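Local coordinates for protein glycerate 2-kinase (Pyrococcus horikoshii, PDB 1X3L) that catalyses the ATP-dependent phosphorylation of D-glycerate to 2-phosphoglycerate, and can also use GTP, CTP, UTP, ADP or pyrophosphate as phosphate donor, at residues V51-L56 with F126-G131; E111-L116 with A182-G187; L136-E141 with K175-K180; R170-K175 with V211-T216. One frame throughout, in Å; residues are numbered along the deposited sequence.

Interaction 1. Residues V51-L56 with F126-G131; sequences VYVIAL and FILISG
Tyr-52, Ile-54 and Leu-56 exchange backbone hydrogen bonds with Phe-126, Leu-128 and Ser-130, joining two parallel strands in register. Ile-54 lies mid-way: its N reaches Phe-126 O at 2.8 Å, and its O receives Leu-128 N at 2.9 Å. Packing is close on both faces. On one, Ala-55 CB sits 3.8 Å from Leu-128 CB, while Val-53 CG1 meets Leu-128 CD1; further back, Val-51 CG1 comes in the ring plane of Phe-126 to its CD2 edge (3.7 Å), from a position anti to its own backbone N (chi1 179°). On the other, Ile-127 bends back at chi2 (-65°), carrying CD1 beside Ile-54 CB at 3.8 Å. Looser are the two ends. The Tyr-52 ring leads off from the partner strand, and the last bond, Ser-130 N to Leu-56 O, stretches to 3.1 Å where the strand gives way to loop and the partly exposed Gly-131. Here Ser-130 OG bonds Ala-59 N, close to Lys-58, a probable substrate-binding residue. These are central strands of a Rossmann-like parallel sheet: helix 60-70 packs on the Val-53 and Leu-128 face, helix 103-118 on the Ile-54 face, and strand 188-194 lies beyond 124-129.

Interaction 2. Residues E111-L116 with A182-G187; sequences EALSIL and AKMIKG
Leu-116 O accepts from two waters that bridge it to the 182-187 segment. Water 1, the firmer link, donates to Leu-116 O at 2.8 Å and takes the N-H of Lys-186 at 3.0 Å. Water 2 donates to Met-184 O at 2.8 Å but only weakly to Leu-116 O. No direct hydrogen bond spans the contact, and the extended chain of Lys-186 runs past the same carbonyl, with CE 3.9 Å from Leu-116 O, before its NZ makes a weak bond to Asn-117 O. The last turns of helix 103-118 thus meet the chain as it leaves the short helix 180-183 and heads into strand 188-194. In this Rossmann-like layering the helix lies against the parallel sheet, with Ala-112 and Leu-116 seated on Ile-54 of strand 51-56, and the 182-187 segment packs along its flank. Leu-116 offers a branch to each of two neighbours: CD1 meets Met-184 CB at 3.7 Å, the two side chains crossing at about a right angle, and CD2 meets Ile-185 CG1 at 3.8 Å. Met-184 then reaches on toward Leu-113. Its chain runs straight through chi2 (174°) and turns at chi3 (96°), which brings the thioether end obliquely across the leucine fork, SD against CD2 and the methyl CE near both CD1 and CD2. The 3.3 Å between Met-184 CE and Leu-113 CD2 is shorter than a normal carbon contact and is doubtful as a measure of the packing. Leu-113 also touches Leu-139 and Val-176 of neighbouring loops.

Interaction 3. Residues L136-E141 with K175-K180; sequences LFELPE and KVKGGK
The Phe-137 ring receives Val-176 obliquely, CE2 lying 4.0 Å from Val-176 CB, while Ala-112, Val-79 and Leu-181 also pack on this side chain. The other flat group is the carboxylate of Glu-138. Lys-177 NZ meets its OE1 on the anti side, 25° out of the carboxylate plane, in a salt bridge whose 2.5 Å length is doubtfully short. A bend at chi2 (53°) turns the Glu-138 carboxylate toward the lysine, and its OE2 bonds Ser-174 OG. The ammonium is held a second time by Ser-134 O, so the ion pair is tied to the short helix 133-136. Both segments are loops of the DUF4147 region, and from Lys-177 to Lys-180 the second one turns back in a type I' beta turn, with Gly-178 and Gly-179 at positive phi. Between the loops one backbone bond is nearly straight: Lys-175 N to Leu-139 O, 2.8 Å, with 175° at the hydrogen. The Lys-175 side chain passes the carbonyl O of Pro-140 and crosses Glu-141 at a slant, its CG 3.4 Å from Glu-141 OE2. Water 3 donates to Glu-141 OE2 and accepts weakly from Lys-180 NZ, an ammonium held more firmly by Glu-250 O and Glu-251 O.

Interaction 4. Residues R170-K175 with V211-T216; sequences RKHISK and VKDPTT
His-172 lays its ring against Thr-215 and Thr-216. Thr-216 O stands over one face, 3.4 Å above the plane and offset toward the rim, while Thr-215 OG1 comes to the edge near the ring plane, 3.0 Å from His-172 CE1. Asp-213 OD2 approaches the same CE1 obliquely at 3.4 Å. Alongside, Lys-171 runs out fully extended and crosses the carboxylate, its CD 3.8 Å from Asp-213 CG. The ammonium goes on past Asp-213, with NZ giving a hydrogen to water 4 at 2.9 Å; that water also lies by Val-211 O, and the ammonium is also hydrogen-bonded to Glu-203 O, its main partner.

The next shell fixes these groups. Asp-213 OD1 is gripped twice by Thr-215: the hydroxyl OG1 donates along the syn lone pair at 2.6 Å, and the backbone N comes from above the carboxylate plane at 3.0 Å, closing an Asx turn. The position of CG anti to the backbone N of Asp-213 (chi1 166°) turns the carboxylate toward Lys-171 and His-172, and OD2 bonds Thr-252 OG1. The imidazole is pinned at both nitrogens, ND1 by Thr-168 O and NE2 by Glu-251 OE2; the nearby carboxylates would probably favour a positively charged ring. The contact joins the C-terminal end of helix 163-171 to the loop that follows strand 188-194, and Thr-216, as N-cap, carries that loop directly into helix 217-226.

In the fold
All four contacts fall within the DUF4147 region, and they form a connected run from the parallel sheet out to the loops beside it. Interaction 1 is inside the sheet; interaction 2 lies on the Ile-54 face, their centres about 11 Å apart, and the two alternate along the chain, helix 103-118 leading directly into strand 124-129. Interaction 3, about 12 Å from interaction 2 between centres, packs Phe-137 and Leu-139 on helix 103-118, and Phe-137 also meets Leu-56 of interaction 1. Interaction 4 follows at about 9 Å between centres, sharing Lys-175. Along the chain, interaction 3 is nested within interaction 2, whereas interactions 3 and 4 alternate. Interaction 1 alone comes near the probable substrate-binding Lys-58.

Interaction 1. Residues V51-L56 with F126-G131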
loop_
_atom_site.group_PDB
_atom_site.type_symbol
_atom_site.label_atom_id
_atom_site.label_comp_id
_atom_site.label_asym_id
_atom_site.label_seq_id
_atom_site.Cartn_x
_atom_site.Cartn_y
_atom_site.Cartn_z
ATOM N N VAL A 51 -10.615 22.886 -11.212
ATOM C CA VAL A 51 -10.076 21.685 -10.585
ATOM C C VAL A 51 -8.751 21.285 -11.225
ATOM O O VAL A 51 -8.651 21.163 -12.447
ATOM C CB VAL A 51 -11.052 20.499 -10.707
ATOM C CG1 VAL A 51 -10.441 19.254 -10.074
ATOM C CG2 VAL A 51 -12.368 20.841 -10.031
ATOM N N TYR A 52 -7.740 21.084 -10.390
ATOM C CA TYR A 52 -6.417 20.697 -10.858
ATOM C C TYR A 52 -6.063 19.322 -10.302
ATOM O O TYR A 52 -6.629 18.882 -9.300
ATOM C CB TYR A 52 -5.382 21.727 -10.401
ATOM C CG TYR A 52 -5.491 23.062 -11.108
ATOM C CD1 TYR A 52 -4.975 23.235 -12.394
ATOM C CD2 TYR A 52 -6.135 24.145 -10.504
ATOM C CE1 TYR A 52 -5.097 24.452 -13.064
ATOM C CE2 TYR A 52 -6.265 25.369 -11.167
ATOM C CZ TYR A 52 -5.743 25.515 -12.447
ATOM O OH TYR A 52 -5.870 26.712 -13.115
ATOM N N VAL A 53 -5.125 18.644 -10.952
ATOM C CA VAL A 53 -4.713 17.323 -10.500
ATOM C C VAL A 53 -3.204 17.158 -10.463
ATOM O O VAL A 53 -2.511 17.460 -11.431
ATOM C CB VAL A 53 -5.278 16.201 -11.408
ATOM C CG1 VAL A 53 -4.648 14.865 -11.024
ATOM C CG2 VAL A 53 -6.790 16.121 -11.276
ATOM N N ILE A 54 -2.702 16.681 -9.332
ATOM C CA ILE A 54 -1.283 16.411 -9.169
ATOM C C ILE A 54 -1.200 14.974 -8.659
ATOM O O ILE A 54 -1.544 14.695 -7.506
ATOM C CB ILE A 54 -0.627 17.356 -8.143
ATOM C CG1 ILE A 54 -0.641 18.793 -8.678
ATOM C CG2 ILE A 54 0.803 16.900 -7.857
ATOM C CD1 ILE A 54 -0.110 19.826 -7.691
ATOM N N ALA A 55 -0.761 14.068 -9.528
ATOM C CA ALA A 55 -0.653 12.656 -9.183
ATOM C C ALA A 55 0.792 12.177 -9.174
ATOM O O ALA A 55 1.588 12.548 -10.036
ATOM C CB ALA A 55 -1.469 11.831 -10.160
ATOM N N LEU A 56 1.117 11.345 -8.190
ATOM C CA LEU A 56 2.459 10.801 -8.043
ATOM C C LEU A 56 2.410 9.383 -7.484
ATOM O O LEU A 56 1.758 9.118 -6.467
ATOM C CB LEU A 56 3.294 11.685 -7.113
ATOM C CG LEU A 56 2.605 12.068 -5.799
ATOM C CD1 LEU A 56 3.546 11.834 -4.621
ATOM C CD2 LEU A 56 2.161 13.524 -5.872
ATOM N N PHE A 126 -6.552 18.256 -6.459
ATOM C CA PHE A 126 -6.509 16.852 -6.064
ATOM C C PHE A 126 -5.055 16.394 -6.033
ATOM O O PHE A 126 -4.311 16.609 -6.990
ATOM C CB PHE A 126 -7.268 15.980 -7.074
ATOM C CG PHE A 126 -8.743 15.890 -6.821
ATOM C CD1 PHE A 126 -9.245 14.999 -5.879
ATOM C CD2 PHE A 126 -9.631 16.693 -7.525
ATOM C CE1 PHE A 126 -10.612 14.907 -5.642
ATOM C CE2 PHE A 126 -11.001 16.611 -7.296
ATOM C CZ PHE A 126 -11.494 15.718 -6.355
ATOM N N ILE A 127 -4.647 15.777 -4.931
ATOM C CA ILE A 127 -3.290 15.249 -4.811
ATOM C C ILE A 127 -3.510 13.739 -4.737
ATOM O O ILE A 127 -4.085 13.244 -3.770
ATOM C CB ILE A 127 -2.597 15.728 -3.518
ATOM C CG1 ILE A 127 -2.599 17.257 -3.457
ATOM C CG2 ILE A 127 -1.165 15.208 -3.476
ATOM C CD1 ILE A 127 -1.770 17.924 -4.546
ATOM N N LEU A 128 -3.079 13.019 -5.769
ATOM C CA LEU A 128 -3.265 11.573 -5.838
ATOM C C LEU A 128 -1.947 10.857 -5.539
ATOM O O LEU A 128 -0.992 10.926 -6.314
ATOM C CB LEU A 128 -3.808 11.201 -7.227
ATOM C CG LEU A 128 -5.008 12.047 -7.697
ATOM C CD1 LEU A 128 -5.501 11.564 -9.060
ATOM C CD2 LEU A 128 -6.142 11.955 -6.674
ATOM N N ILE A 129 -1.906 10.161 -4.408
ATOM C CA ILE A 129 -0.692 9.485 -3.976
ATOM C C ILE A 129 -0.756 7.955 -3.942
ATOM O O ILE A 129 -1.712 7.362 -3.438
ATOM C CB ILE A 129 -0.282 9.994 -2.575
ATOM C CG1 ILE A 129 -0.272 11.527 -2.566
ATOM C CG2 ILE A 129 1.100 9.459 -2.204
ATOM C CD1 ILE A 129 0.008 12.149 -1.189
ATOM N N SER A 130 0.281 7.326 -4.488
ATOM C CA SER A 130 0.392 5.871 -4.508
ATOM C C SER A 130 1.851 5.481 -4.288
ATOM O O SER A 130 2.700 6.345 -4.063
ATOM C CB SER A 130 -0.139 5.292 -5.824
ATOM O OG SER A 130 0.416 5.944 -6.951
ATOM N N GLY A 131 2.136 4.182 -4.344
ATOM C CA GLY A 131 3.486 3.699 -4.115
ATOM C C GLY A 131 4.561 4.232 -5.042
ATOM O O GLY A 131 4.310 4.476 -6.222
#

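Interaction 2. Residues E111-L116 with A182-G187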
loop_
_atom_site.group_PDB
_atom_site.type_symbol
_atom_site.label_atom_id
_atom_site.label_comp_id
_atom_site.label_asym_id
_atom_site.label_seq_id
_atom_site.Cartn_x
_atom_site.Cartn_y
_atom_site.Cartn_z
ATOM N N GLU A 111 6.865 20.588 -12.265
ATOM C CA GLU A 111 5.590 20.708 -12.962
ATOM C C GLU A 111 4.467 20.879 -11.944
ATOM O O GLU A 111 3.539 21.662 -12.155
ATOM C CB GLU A 111 5.323 19.459 -13.806
ATOM C CG GLU A 111 6.131 19.384 -15.083
ATOM C CD GLU A 111 5.623 20.338 -16.150
ATOM O OE1 GLU A 111 5.544 21.556 -15.883
ATOM O OE2 GLU A 111 5.301 19.864 -17.259
ATOM N N ALA A 112 4.554 20.141 -10.842
ATOM C CA ALA A 112 3.540 20.221 -9.796
ATOM C C ALA A 112 3.537 21.598 -9.126
ATOM O O ALA A 112 2.477 22.159 -8.862
ATOM C CB ALA A 112 3.768 19.131 -8.755
ATOM N N LEU A 113 4.720 22.143 -8.850
ATOM C CA LEU A 113 4.796 23.457 -8.214
ATOM C C LEU A 113 4.205 24.517 -9.140
ATOM O O LEU A 113 3.528 25.445 -8.694
ATOM C CB LEU A 113 6.246 23.825 -7.883
ATOM C CG LEU A 113 7.084 22.868 -7.031
ATOM C CD1 LEU A 113 8.214 23.659 -6.393
ATOM C CD2 LEU A 113 6.237 22.211 -5.961
ATOM N N SER A 114 4.470 24.368 -10.434
ATOM C CA SER A 114 3.959 25.296 -11.431
ATOM C C SER A 114 2.436 25.332 -11.359
ATOM O O SER A 114 1.824 26.400 -11.392
ATOM C CB SER A 114 4.403 24.856 -12.826
ATOM O OG SER A 114 3.744 25.607 -13.826
ATOM N N ILE A 115 1.831 24.153 -11.253
ATOM C CA ILE A 115 0.382 24.036 -11.168
ATOM C C ILE A 115 -0.160 24.680 -9.893
ATOM O O ILE A 115 -1.196 25.345 -9.918
ATOM C CB ILE A 115 -0.046 22.555 -11.216
ATOM C CG1 ILE A 115 0.278 21.983 -12.599
ATOM C CG2 ILE A 115 -1.536 22.416 -10.901
ATOM C CD1 ILE A 115 0.087 20.491 -12.706
ATOM N N LEU A 116 0.542 24.483 -8.782
ATOM C CA LEU A 116 0.117 25.047 -7.505
ATOM C C LEU A 116 0.318 26.560 -7.467
ATOM O O LEU A 116 -0.315 27.265 -6.680
ATOM C CB LEU A 116 0.880 24.388 -6.356
ATOM C CG LEU A 116 0.546 22.912 -6.118
ATOM C CD1 LEU A 116 1.412 22.364 -4.992
ATOM C CD2 LEU A 116 -0.931 22.774 -5.778
ATOM N N ALA A 182 1.707 20.245 0.512
ATOM C CA ALA A 182 0.430 20.746 1.006
ATOM C C ALA A 182 0.525 22.223 1.398
ATOM O O ALA A 182 -0.447 22.961 1.267
ATOM C CB ALA A 182 -0.030 19.921 2.202
ATOM N N LYS A 183 1.689 22.653 1.876
ATOM C CA LYS A 183 1.861 24.053 2.264
ATOM C C LYS A 183 1.803 24.985 1.058
ATOM O O LYS A 183 1.592 26.186 1.209
ATOM C CB LYS A 183 3.191 24.256 2.996
ATOM C CG LYS A 183 3.238 23.653 4.386
ATOM C CD LYS A 183 4.578 23.908 5.068
ATOM C CE LYS A 183 4.803 25.391 5.351
ATOM N NZ LYS A 183 6.091 25.628 6.072
ATOM N N MET A 184 1.976 24.424 -0.137
ATOM C CA MET A 184 1.957 25.211 -1.368
ATOM C C MET A 184 0.566 25.361 -1.981
ATOM O O MET A 184 0.395 26.093 -2.954
ATOM C CB MET A 184 2.891 24.584 -2.408
ATOM C CG MET A 184 4.344 24.498 -1.976
ATOM S SD MET A 184 5.359 23.599 -3.173
ATOM C CE MET A 184 6.038 24.980 -4.121
ATOM N N ILE A 185 -0.422 24.669 -1.424
ATOM C CA ILE A 185 -1.786 24.746 -1.948
ATOM C C ILE A 185 -2.502 25.993 -1.426
ATOM O O ILE A 185 -2.750 26.121 -0.227
ATOM C CB ILE A 185 -2.593 23.495 -1.552
ATOM C CG1 ILE A 185 -1.927 22.239 -2.133
ATOM C CG2 ILE A 185 -4.018 23.618 -2.045
ATOM C CD1 ILE A 185 -2.562 20.937 -1.668
ATOM N N LYS A 186 -2.837 26.907 -2.330
ATOM C CA LYS A 186 -3.504 28.150 -1.951
ATOM C C LYS A 186 -5.004 27.974 -1.747
ATOM O O LYS A 186 -5.623 28.721 -0.987
ATOM C CB LYS A 186 -3.255 29.227 -3.012
ATOM C CG LYS A 186 -1.784 29.475 -3.290
ATOM C CD LYS A 186 -1.574 30.513 -4.385
ATOM C CE LYS A 186 -0.098 30.627 -4.745
ATOM N NZ LYS A 186 0.179 31.692 -5.753
ATOM N N GLY A 187 -5.587 26.989 -2.422
ATOM C CA GLY A 187 -7.014 26.755 -2.282
ATOM C C GLY A 187 -7.364 25.566 -1.405
ATOM O O GLY A 187 -6.886 25.438 -0.276
HETATM O O HOH W 1 -2.602 26.519 -5.255
HETATM O O HOH W 2 1.861 27.790 -4.674
#

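Interaction 3. Residues L136-E141 with K175-K180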
loop_
_atom_site.group_PDB
_atom_site.type_symbol
_atom_site.label_atom_id
_atom_site.label_comp_id
_atom_site.label_asym_id
_atom_site.label_seq_id
_atom_site.Cartn_x
_atom_site.Cartn_y
_atom_site.Cartn_z
ATOM N N LEU A 136 9.889 8.952 -7.442
ATOM C CA LEU A 136 9.243 9.484 -8.637
ATOM C C LEU A 136 8.923 10.969 -8.562
ATOM O O LEU A 136 8.829 11.643 -9.587
ATOM C CB LEU A 136 7.940 8.736 -8.903
ATOM C CG LEU A 136 7.998 7.254 -9.262
ATOM C CD1 LEU A 136 6.581 6.675 -9.234
ATOM C CD2 LEU A 136 8.641 7.084 -10.639
ATOM N N PHE A 137 8.749 11.474 -7.346
ATOM C CA PHE A 137 8.377 12.865 -7.143
ATOM C C PHE A 137 9.307 13.514 -6.127
ATOM O O PHE A 137 9.095 13.397 -4.918
ATOM C CB PHE A 137 6.938 12.906 -6.635
ATOM C CG PHE A 137 6.305 14.255 -6.682
ATOM C CD1 PHE A 137 5.823 14.770 -7.881
ATOM C CD2 PHE A 137 6.138 14.995 -5.517
ATOM C CE1 PHE A 137 5.173 16.003 -7.915
ATOM C CE2 PHE A 137 5.490 16.230 -5.543
ATOM C CZ PHE A 137 5.007 16.731 -6.742
ATOM N N GLU A 138 10.334 14.199 -6.616
ATOM C CA GLU A 138 11.289 14.838 -5.724
ATOM C C GLU A 138 11.930 16.098 -6.289
ATOM O O GLU A 138 12.174 16.216 -7.490
ATOM C CB GLU A 138 12.381 13.836 -5.329
ATOM C CG GLU A 138 13.475 14.418 -4.436
ATOM C CD GLU A 138 12.926 15.120 -3.203
ATOM O OE1 GLU A 138 12.216 14.476 -2.408
ATOM O OE2 GLU A 138 13.207 16.320 -3.023
ATOM N N LEU A 139 12.190 17.041 -5.391
ATOM C CA LEU A 139 12.816 18.310 -5.722
ATOM C C LEU A 139 13.633 18.731 -4.501
ATOM O O LEU A 139 13.079 19.167 -3.494
ATOM C CB LEU A 139 11.750 19.366 -6.032
ATOM C CG LEU A 139 12.267 20.743 -6.457
ATOM C CD1 LEU A 139 13.153 20.601 -7.692
ATOM C CD2 LEU A 139 11.093 21.669 -6.741
ATOM N N PRO A 140 14.964 18.581 -4.568
ATOM C CA PRO A 140 15.858 18.945 -3.462
ATOM C C PRO A 140 15.777 20.426 -3.080
ATOM O O PRO A 140 15.402 21.262 -3.898
ATOM C CB PRO A 140 17.240 18.565 -3.997
ATOM C CG PRO A 140 16.936 17.441 -4.952
ATOM C CD PRO A 140 15.723 17.968 -5.672
ATOM N N GLU A 141 16.120 20.736 -1.834
ATOM C CA GLU A 141 16.106 22.113 -1.351
ATOM C C GLU A 141 17.188 22.925 -2.069
ATOM O O GLU A 141 17.992 22.369 -2.820
ATOM C CB GLU A 141 16.331 22.147 0.161
ATOM C CG GLU A 141 15.090 21.834 0.998
ATOM C CD GLU A 141 13.999 22.890 0.859
ATOM O OE1 GLU A 141 14.323 24.050 0.522
ATOM O OE2 GLU A 141 12.814 22.567 1.101
ATOM N N LYS A 175 11.899 19.923 -1.113
ATOM C CA LYS A 175 10.954 21.028 -1.168
ATOM C C LYS A 175 9.494 20.585 -1.223
ATOM O O LYS A 175 8.591 21.417 -1.127
ATOM C CB LYS A 175 11.272 21.921 -2.374
ATOM C CG LYS A 175 12.651 22.572 -2.298
ATOM C CD LYS A 175 12.888 23.565 -3.438
ATOM C CE LYS A 175 11.914 24.735 -3.390
ATOM N NZ LYS A 175 12.162 25.703 -4.505
ATOM N N VAL A 176 9.250 19.284 -1.361
ATOM C CA VAL A 176 7.870 18.804 -1.436
ATOM C C VAL A 176 7.464 17.775 -0.374
ATOM O O VAL A 176 6.275 17.584 -0.103
ATOM C CB VAL A 176 7.572 18.220 -2.836
ATOM C CG1 VAL A 176 7.611 19.334 -3.873
ATOM C CG2 VAL A 176 8.579 17.144 -3.183
ATOM N N LYS A 177 8.445 17.118 0.228
ATOM C CA LYS A 177 8.161 16.117 1.247
ATOM C C LYS A 177 7.942 16.764 2.612
ATOM O O LYS A 177 8.155 17.962 2.777
ATOM C CB LYS A 177 9.316 15.115 1.314
ATOM C CG LYS A 177 9.427 14.231 0.079
ATOM C CD LYS A 177 10.742 13.470 0.062
ATOM C CE LYS A 177 10.733 12.359 -0.983
ATOM N NZ LYS A 177 10.321 12.834 -2.326
ATOM N N GLY A 178 7.504 15.969 3.587
ATOM C CA GLY A 178 7.277 16.499 4.921
ATOM C C GLY A 178 6.181 17.545 4.978
ATOM O O GLY A 178 6.310 18.553 5.677
ATOM N N GLY A 179 5.104 17.307 4.236
ATOM C CA GLY A 179 3.982 18.230 4.217
ATOM C C GLY A 179 4.195 19.518 3.429
ATOM O O GLY A 179 3.287 20.349 3.330
ATOM N N LYS A 180 5.379 19.684 2.848
ATOM C CA LYS A 180 5.674 20.903 2.107
ATOM C C LYS A 180 4.840 21.105 0.850
ATOM O O LYS A 180 4.558 22.243 0.476
ATOM C CB LYS A 180 7.171 20.967 1.792
ATOM C CG LYS A 180 8.014 21.276 3.034
ATOM C CD LYS A 180 9.504 21.302 2.731
ATOM C CE LYS A 180 10.289 21.874 3.898
ATOM N NZ LYS A 180 9.910 23.302 4.163
HETATM O O HOH W 3 10.885 25.202 1.491
#

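Interaction 4. Residues R170-K175 with V211-T216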
loop_
_atom_site.group_PDB
_atom_site.type_symbol
_atom_site.label_atom_id
_atom_site.label_comp_id
_atom_site.label_asym_id
_atom_site.label_seq_id
_atom_site.Cartn_x
_atom_site.Cartn_y
_atom_site.Cartn_z
ATOM N N ARG A 170 15.761 13.065 4.939
ATOM C CA ARG A 170 15.273 13.305 3.580
ATOM C C ARG A 170 14.155 14.345 3.529
ATOM O O ARG A 170 14.114 15.179 2.617
ATOM C CB ARG A 170 14.798 11.998 2.927
ATOM C CG ARG A 170 15.915 10.980 2.668
ATOM C CD ARG A 170 15.451 9.780 1.822
ATOM N NE ARG A 170 14.303 9.088 2.409
ATOM C CZ ARG A 170 13.032 9.391 2.159
ATOM N NH1 ARG A 170 12.729 10.374 1.320
ATOM N NH2 ARG A 170 12.059 8.722 2.762
ATOM N N LYS A 171 13.249 14.303 4.503
ATOM C CA LYS A 171 12.157 15.270 4.540
ATOM C C LYS A 171 12.677 16.698 4.711
ATOM O O LYS A 171 12.046 17.652 4.249
ATOM C CB LYS A 171 11.177 14.941 5.671
ATOM C CG LYS A 171 10.313 13.709 5.405
ATOM C CD LYS A 171 9.313 13.454 6.530
ATOM C CE LYS A 171 8.428 12.259 6.191
ATOM N NZ LYS A 171 7.285 12.107 7.130
ATOM N N HIS A 172 13.828 16.845 5.364
ATOM C CA HIS A 172 14.392 18.174 5.589
ATOM C C HIS A 172 15.338 18.705 4.512
ATOM O O HIS A 172 16.007 19.715 4.721
ATOM C CB HIS A 172 15.069 18.241 6.962
ATOM C CG HIS A 172 14.097 18.284 8.101
ATOM N ND1 HIS A 172 13.470 17.157 8.589
ATOM C CD2 HIS A 172 13.580 19.328 8.791
ATOM C CE1 HIS A 172 12.607 17.505 9.526
ATOM N NE2 HIS A 172 12.652 18.817 9.667
ATOM N N ILE A 173 15.401 18.029 3.368
ATOM C CA ILE A 173 16.233 18.491 2.256
ATOM C C ILE A 173 15.446 18.357 0.964
ATOM O O ILE A 173 16.012 18.308 -0.129
ATOM C CB ILE A 173 17.557 17.707 2.127
ATOM C CG1 ILE A 173 17.286 16.206 2.038
ATOM C CG2 ILE A 173 18.468 18.043 3.298
ATOM C CD1 ILE A 173 18.544 15.383 1.844
ATOM N N SER A 174 14.126 18.310 1.112
ATOM C CA SER A 174 13.214 18.201 -0.012
ATOM C C SER A 174 12.210 19.347 0.041
ATOM O O SER A 174 11.713 19.691 1.107
ATOM C CB SER A 174 12.464 16.869 0.041
ATOM O OG SER A 174 11.371 16.873 -0.863
ATOM N N LYS A 175 11.899 19.923 -1.113
ATOM C CA LYS A 175 10.954 21.028 -1.168
ATOM C C LYS A 175 9.494 20.585 -1.223
ATOM O O LYS A 175 8.591 21.417 -1.127
ATOM C CB LYS A 175 11.272 21.921 -2.374
ATOM C CG LYS A 175 12.651 22.572 -2.298
ATOM C CD LYS A 175 12.888 23.565 -3.438
ATOM C CE LYS A 175 11.914 24.735 -3.390
ATOM N NZ LYS A 175 12.162 25.703 -4.505
ATOM N N VAL A 211 1.217 15.499 4.703
ATOM C CA VAL A 211 0.903 15.245 6.103
ATOM C C VAL A 211 1.950 15.887 7.001
ATOM O O VAL A 211 3.077 16.150 6.578
ATOM C CB VAL A 211 0.837 13.729 6.418
ATOM C CG1 VAL A 211 -0.320 13.089 5.656
ATOM C CG2 VAL A 211 2.149 13.066 6.056
ATOM N N LYS A 212 1.577 16.133 8.249
ATOM C CA LYS A 212 2.496 16.751 9.190
ATOM C C LYS A 212 3.757 15.926 9.381
ATOM O O LYS A 212 3.758 14.712 9.185
ATOM C CB LYS A 212 1.814 16.958 10.545
ATOM C CG LYS A 212 0.623 17.907 10.501
ATOM C CD LYS A 212 0.145 18.276 11.905
ATOM C CE LYS A 212 -0.421 17.073 12.644
ATOM N NZ LYS A 212 -1.578 16.478 11.910
ATOM N N ASP A 213 4.834 16.612 9.746
ATOM C CA ASP A 213 6.120 15.986 10.021
ATOM C C ASP A 213 6.650 16.618 11.304
ATOM O O ASP A 213 7.137 17.750 11.300
ATOM C CB ASP A 213 7.118 16.222 8.887
ATOM C CG ASP A 213 8.545 15.889 9.297
ATOM O OD1 ASP A 213 8.723 14.996 10.155
ATOM O OD2 ASP A 213 9.493 16.508 8.764
ATOM N N PRO A 214 6.547 15.891 12.427
ATOM C CA PRO A 214 7.013 16.384 13.725
ATOM C C PRO A 214 8.528 16.536 13.858
ATOM O O PRO A 214 8.994 17.281 14.715
ATOM C CB PRO A 214 6.439 15.359 14.704
ATOM C CG PRO A 214 6.473 14.099 13.906
ATOM C CD PRO A 214 5.945 14.553 12.558
ATOM N N THR A 215 9.300 15.842 13.025
ATOM C CA THR A 215 10.755 15.950 13.116
ATOM C C THR A 215 11.228 17.359 12.744
ATOM O O THR A 215 10.529 18.104 12.051
ATOM C CB THR A 215 11.466 14.912 12.222
ATOM O OG1 THR A 215 11.218 15.204 10.843
ATOM C CG2 THR A 215 10.961 13.512 12.545
ATOM N N THR A 216 12.422 17.713 13.204
ATOM C CA THR A 216 12.973 19.038 12.964
ATOM C C THR A 216 14.359 19.002 12.343
ATOM O O THR A 216 14.940 17.933 12.156
ATOM C CB THR A 216 13.089 19.802 14.285
ATOM O OG1 THR A 216 13.972 19.087 15.157
ATOM C CG2 THR A 216 11.730 19.926 14.956
HETATM O O HOH W 4 5.256 14.110 6.524
#